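SusD-like carbohydrate binding protein BF1063 (Bacteroides fragilis NCTC 9343, PDB 3I4G) probably binds carbohydrate at the outer membrane as a member of the SusD family. Local coordinates at residues K212-G217 / L395-E400; W169-F174 / G205-L210. All coordinates share one frame; numbering follows the deposited sequence.

The two contacts are neighbours in the helical part of a SusD-type fold, their centres about 13 Å apart and on the same side of the chain's centre. They come in series: contact 2 pairs helix 163-180 with helix 197-211, and contact 1 then joins the start of the next helix, 214-227, to helix 387-400, reached only after a long excursion of the chain. The short turn between helices 197-211 and 214-227 couples them, with Asp213 N probably hydrogen-bonded to Cys208 O. Helix 197-211 of contact 2 also packs through selenomethionine Met209 on Cys397 of contact 1, within a helical scaffold consistent with the TPR-like family.

Contact 1: residues K212-G217 / L395-E400; sequences KDWKSG and LECLVE
Trp214 lays one face of its indole against the aliphatic stem of Glu400. Glu400 CB stands 3.3 Å from the centroid of the five-membered ring and only 10° off its normal, a CH-pi contact, while CG reaches on over the ring fusion, 3.8 Å from CE2 of Trp214. With CG beside the backbone N (chi1 -65°) and a second bend at chi2, the Glu400 chain runs alongside the indole, its carboxylate plane turned 28° from the ring. Over the opposite face, toward the rim, stands Lys212 CA. At the ring edge, in plane, Cys397 SG lies 3.9 Å from Trp214 CE3 as a sulfur-aromatic contact, and the same sulfur sits 3.7 Å from Gly217 C, where the absence of a side chain permits so close an approach. Cys397 CB also touches the backbone O of Trp214 at 3.4 Å. Glu396 OE2 approaches Trp214 CZ3 obliquely, at 3.8 Å. Asp213 N-caps helix 214-227, accepting from Ser216 N in the turn that carries Trp214. The contact is mostly carbon, sulfur and aromatic surface, both carboxylates being bonded outside it: Glu400 in a salt bridge with Arg437, Glu396 in one with Arg460 and a hydrogen bond with Trp461.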
# COMPACT_ATOMS: atom_id res chain seq x y z
N LYS A 212 5.70 16.08 9.80
CA LYS A 212 6.33 15.83 11.07
C LYS A 212 5.62 16.68 12.17
O LYS A 212 6.24 17.05 13.16
CB LYS A 212 7.87 16.00 10.98
CG LYS A 212 8.55 14.98 10.01
CD LYS A 212 10.10 15.11 9.96
CE LYS A 212 10.74 13.98 9.16
NZ LYS A 212 10.39 13.97 7.71
N ASP A 213 4.31 16.92 11.98
CA ASP A 213 3.46 17.58 12.97
C ASP A 213 2.83 16.41 13.73
O ASP A 213 1.66 16.06 13.57
CB ASP A 213 2.40 18.49 12.37
CG ASP A 213 1.58 19.20 13.42
OD1 ASP A 213 1.76 18.91 14.62
OD2 ASP A 213 0.72 20.02 13.07
N TRP A 214 3.67 15.81 14.56
CA TRP A 214 3.27 14.62 15.28
C TRP A 214 2.13 14.83 16.25
O TRP A 214 1.28 13.96 16.44
CB TRP A 214 4.50 14.05 16.00
CG TRP A 214 5.68 13.80 15.09
CD1 TRP A 214 6.86 14.49 15.08
CD2 TRP A 214 5.81 12.78 14.09
NE1 TRP A 214 7.69 13.95 14.16
CE2 TRP A 214 7.09 12.91 13.53
CE3 TRP A 214 4.98 11.74 13.64
CZ2 TRP A 214 7.55 12.08 12.54
CZ3 TRP A 214 5.46 10.90 12.66
CH2 TRP A 214 6.75 11.07 12.14
N LYS A 215 2.07 16.00 16.88
CA LYS A 215 0.99 16.30 17.80
C LYS A 215 -0.34 16.30 17.08
O LYS A 215 -1.32 15.71 17.55
CB LYS A 215 1.22 17.66 18.46
CG LYS A 215 0.22 17.94 19.55
CD LYS A 215 0.52 19.25 20.34
CE LYS A 215 1.90 19.23 21.04
NZ LYS A 215 2.15 18.11 22.07
N SER A 216 -0.40 16.94 15.92
CA SER A 216 -1.66 16.98 15.16
C SER A 216 -2.01 15.61 14.60
O SER A 216 -3.18 15.24 14.51
CB SER A 216 -1.60 18.00 14.02
OG SER A 216 -1.48 19.32 14.53
N GLY A 217 -0.99 14.82 14.23
CA GLY A 217 -1.24 13.49 13.71
C GLY A 217 -1.80 12.61 14.79
O GLY A 217 -2.73 11.85 14.54
N LEU A 395 0.21 5.66 18.02
CA LEU A 395 1.35 5.37 18.89
C LEU A 395 2.63 5.99 18.30
O LEU A 395 3.41 6.58 19.06
CB LEU A 395 1.48 3.87 19.08
CG LEU A 395 2.61 3.43 20.03
CD1 LEU A 395 2.48 4.07 21.42
CD2 LEU A 395 2.62 1.90 20.13
N GLU A 396 2.88 5.84 17.01
CA GLU A 396 4.06 6.45 16.40
C GLU A 396 4.08 7.94 16.66
O GLU A 396 5.11 8.51 17.02
CB GLU A 396 4.13 6.15 14.90
CG GLU A 396 5.28 6.83 14.18
CD GLU A 396 5.38 6.57 12.70
OE1 GLU A 396 4.64 5.74 12.14
OE2 GLU A 396 6.27 7.23 12.12
N CYS A 397 2.95 8.60 16.48
CA CYS A 397 2.85 10.05 16.67
C CYS A 397 3.11 10.43 18.12
O CYS A 397 3.79 11.44 18.39
CB CYS A 397 1.50 10.60 16.19
SG CYS A 397 1.30 10.61 14.40
N LEU A 398 2.57 9.68 19.07
CA LEU A 398 2.82 10.00 20.49
C LEU A 398 4.30 9.89 20.81
O LEU A 398 4.86 10.75 21.51
CB LEU A 398 2.07 9.06 21.42
CG LEU A 398 0.55 9.16 21.44
CD1 LEU A 398 0.02 8.02 22.36
CD2 LEU A 398 0.06 10.52 21.92
N VAL A 399 4.94 8.82 20.34
CA VAL A 399 6.38 8.62 20.54
C VAL A 399 7.18 9.77 19.95
O VAL A 399 8.04 10.38 20.61
CB VAL A 399 6.84 7.33 19.91
CG1 VAL A 399 8.41 7.25 19.87
CG2 VAL A 399 6.24 6.14 20.67
N GLU A 400 6.85 10.18 18.74
CA GLU A 400 7.62 11.24 18.07
C GLU A 400 7.33 12.60 18.64
O GLU A 400 8.18 13.51 18.57
CB GLU A 400 7.33 11.23 16.56
CG GLU A 400 7.78 10.01 15.83
CD GLU A 400 9.27 9.84 15.74
OE1 GLU A 400 10.04 10.73 16.14
OE2 GLU A 400 9.70 8.76 15.28

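Contact 2: residues W169-F174 / G205-L210; sequences WCVTEF and GRTCML
Thr207 sets its methyl group, CG2, against Val171 CG2 at 3.7 Å and Cys170 CB at 3.9 Å, at the contact between two antiparallel helices. Segments 169-174 and 205-210 run nearly antiparallel, at 163°, with their axes 9.5 Å apart, an antiparallel helix pair within the TPR-like helical scaffold of the SusD family. The CA atoms of Val171 and Thr207 are the nearest pair, 6.7 Å apart, and this one threonine meets three residues of the facing helix.

Its two branches do different work. CG2 lies anti to the backbone N and beside the carbonyl carbon (chi1 -63° for OG1), which turns the methyl to the Cys170 and Val171 side of the contact. OG1 instead approaches the rim of the Phe174 ring. The hydroxyl is not left without a polar partner in this apolar setting, because it is hydrogen-bonded to Phe203 O one turn earlier in its own helix. On the Val171 side the contact is looser, with Cys208 SG 4.5 Å from Val171 CG2.

Other helices close the surroundings: Thr207 also touches Phe134 and Phe174 touches Ala130, both on helix 116-139, while Cys208 packs on Ser216 of helix 214-227. Phe174 presents an aromatic edge, not a face, to the threonine oxygen: Thr207 OG1 lies near the ring plane, 3.4 Å from CE2 and 3.6 Å from CD2 of that phenylalanine.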
# COMPACT_ATOMS: atom_id res chain seq x y z
N TRP A 169 -2.40 22.78 2.86
CA TRP A 169 -3.67 22.79 2.16
C TRP A 169 -4.41 21.47 2.36
O TRP A 169 -5.62 21.43 2.59
CB TRP A 169 -3.42 23.12 0.66
CG TRP A 169 -4.61 23.20 -0.22
CD1 TRP A 169 -5.29 24.30 -0.55
CD2 TRP A 169 -5.17 22.13 -0.96
NE1 TRP A 169 -6.28 23.99 -1.44
CE2 TRP A 169 -6.22 22.65 -1.71
CE3 TRP A 169 -4.87 20.77 -1.07
CZ2 TRP A 169 -7.01 21.85 -2.54
CZ3 TRP A 169 -5.65 19.98 -1.89
CH2 TRP A 169 -6.71 20.54 -2.63
N CYS A 170 -3.67 20.36 2.29
CA CYS A 170 -4.28 19.04 2.50
C CYS A 170 -4.86 18.94 3.90
O CYS A 170 -5.92 18.37 4.09
CB CYS A 170 -3.29 17.93 2.28
SG CYS A 170 -2.87 17.58 0.54
N VAL A 171 -4.18 19.48 4.90
CA VAL A 171 -4.74 19.49 6.26
C VAL A 171 -6.10 20.19 6.27
O VAL A 171 -7.09 19.66 6.80
CB VAL A 171 -3.78 20.16 7.26
CG1 VAL A 171 -4.50 20.51 8.57
CG2 VAL A 171 -2.55 19.26 7.50
N THR A 172 -6.18 21.37 5.66
CA THR A 172 -7.42 22.12 5.63
C THR A 172 -8.49 21.32 4.90
O THR A 172 -9.65 21.22 5.38
CB THR A 172 -7.21 23.46 4.93
OG1 THR A 172 -6.20 24.19 5.65
CG2 THR A 172 -8.53 24.26 4.84
N GLU A 173 -8.17 20.76 3.76
CA GLU A 173 -9.13 20.01 2.96
C GLU A 173 -9.62 18.73 3.63
O GLU A 173 -10.82 18.44 3.62
CB GLU A 173 -8.52 19.70 1.60
CG GLU A 173 -8.30 20.92 0.71
CD GLU A 173 -9.59 21.61 0.34
OE1 GLU A 173 -10.44 20.96 -0.32
OE2 GLU A 173 -9.76 22.83 0.67
N PHE A 174 -8.72 17.93 4.19
CA PHE A 174 -9.15 16.70 4.86
C PHE A 174 -9.96 17.01 6.10
O PHE A 174 -10.92 16.28 6.40
CB PHE A 174 -7.97 15.80 5.25
CG PHE A 174 -7.30 15.10 4.09
CD1 PHE A 174 -8.03 14.35 3.20
CD2 PHE A 174 -5.93 15.18 3.92
CE1 PHE A 174 -7.43 13.72 2.13
CE2 PHE A 174 -5.33 14.53 2.86
CZ PHE A 174 -6.09 13.81 1.97
N GLY A 205 -4.26 12.37 9.37
CA GLY A 205 -3.16 11.87 10.17
C GLY A 205 -1.92 11.56 9.37
O GLY A 205 -0.81 11.92 9.79
N ARG A 206 -2.06 10.89 8.22
CA ARG A 206 -0.90 10.62 7.40
C ARG A 206 -0.26 11.92 6.90
O ARG A 206 0.98 12.03 6.82
CB ARG A 206 -1.24 9.75 6.18
CG ARG A 206 -1.57 8.29 6.43
CD ARG A 206 -1.73 7.61 5.09
NE ARG A 206 -1.87 6.16 5.17
CZ ARG A 206 -1.92 5.41 4.09
NH1 ARG A 206 -1.92 5.98 2.89
NH2 ARG A 206 -2.00 4.11 4.21
N THR A 207 -1.08 12.90 6.55
CA THR A 207 -0.56 14.21 6.10
C THR A 207 0.27 14.83 7.22
O THR A 207 1.38 15.32 6.99
CB THR A 207 -1.71 15.13 5.71
OG1 THR A 207 -2.40 14.55 4.60
CG2 THR A 207 -1.21 16.54 5.31
N CYS A 208 -0.24 14.80 8.44
CA CYS A 208 0.50 15.38 9.55
C CYS A 208 1.83 14.65 9.80
O CYS A 208 2.82 15.27 10.17
CB CYS A 208 -0.34 15.37 10.82
SG CYS A 208 -1.79 16.43 10.85
N MSE A 209 1.86 13.33 9.63
CA MSE A 209 3.13 12.62 9.82
C MSE A 209 4.14 13.06 8.74
O MSE A 209 5.33 13.14 9.00
CB MSE A 209 2.93 11.10 9.86
CG MSE A 209 2.09 10.59 11.05
SE MSE A 209 2.30 8.67 11.36
CE MSE A 209 2.06 8.07 9.57
N LEU A 210 3.68 13.33 7.52
CA LEU A 210 4.60 13.82 6.49
C LEU A 210 5.17 15.19 6.84
O LEU A 210 6.32 15.52 6.51
CB LEU A 210 3.90 13.93 5.13
CG LEU A 210 3.62 12.68 4.37
CD1 LEU A 210 2.89 13.05 3.07
CD2 LEU A 210 4.94 11.92 4.08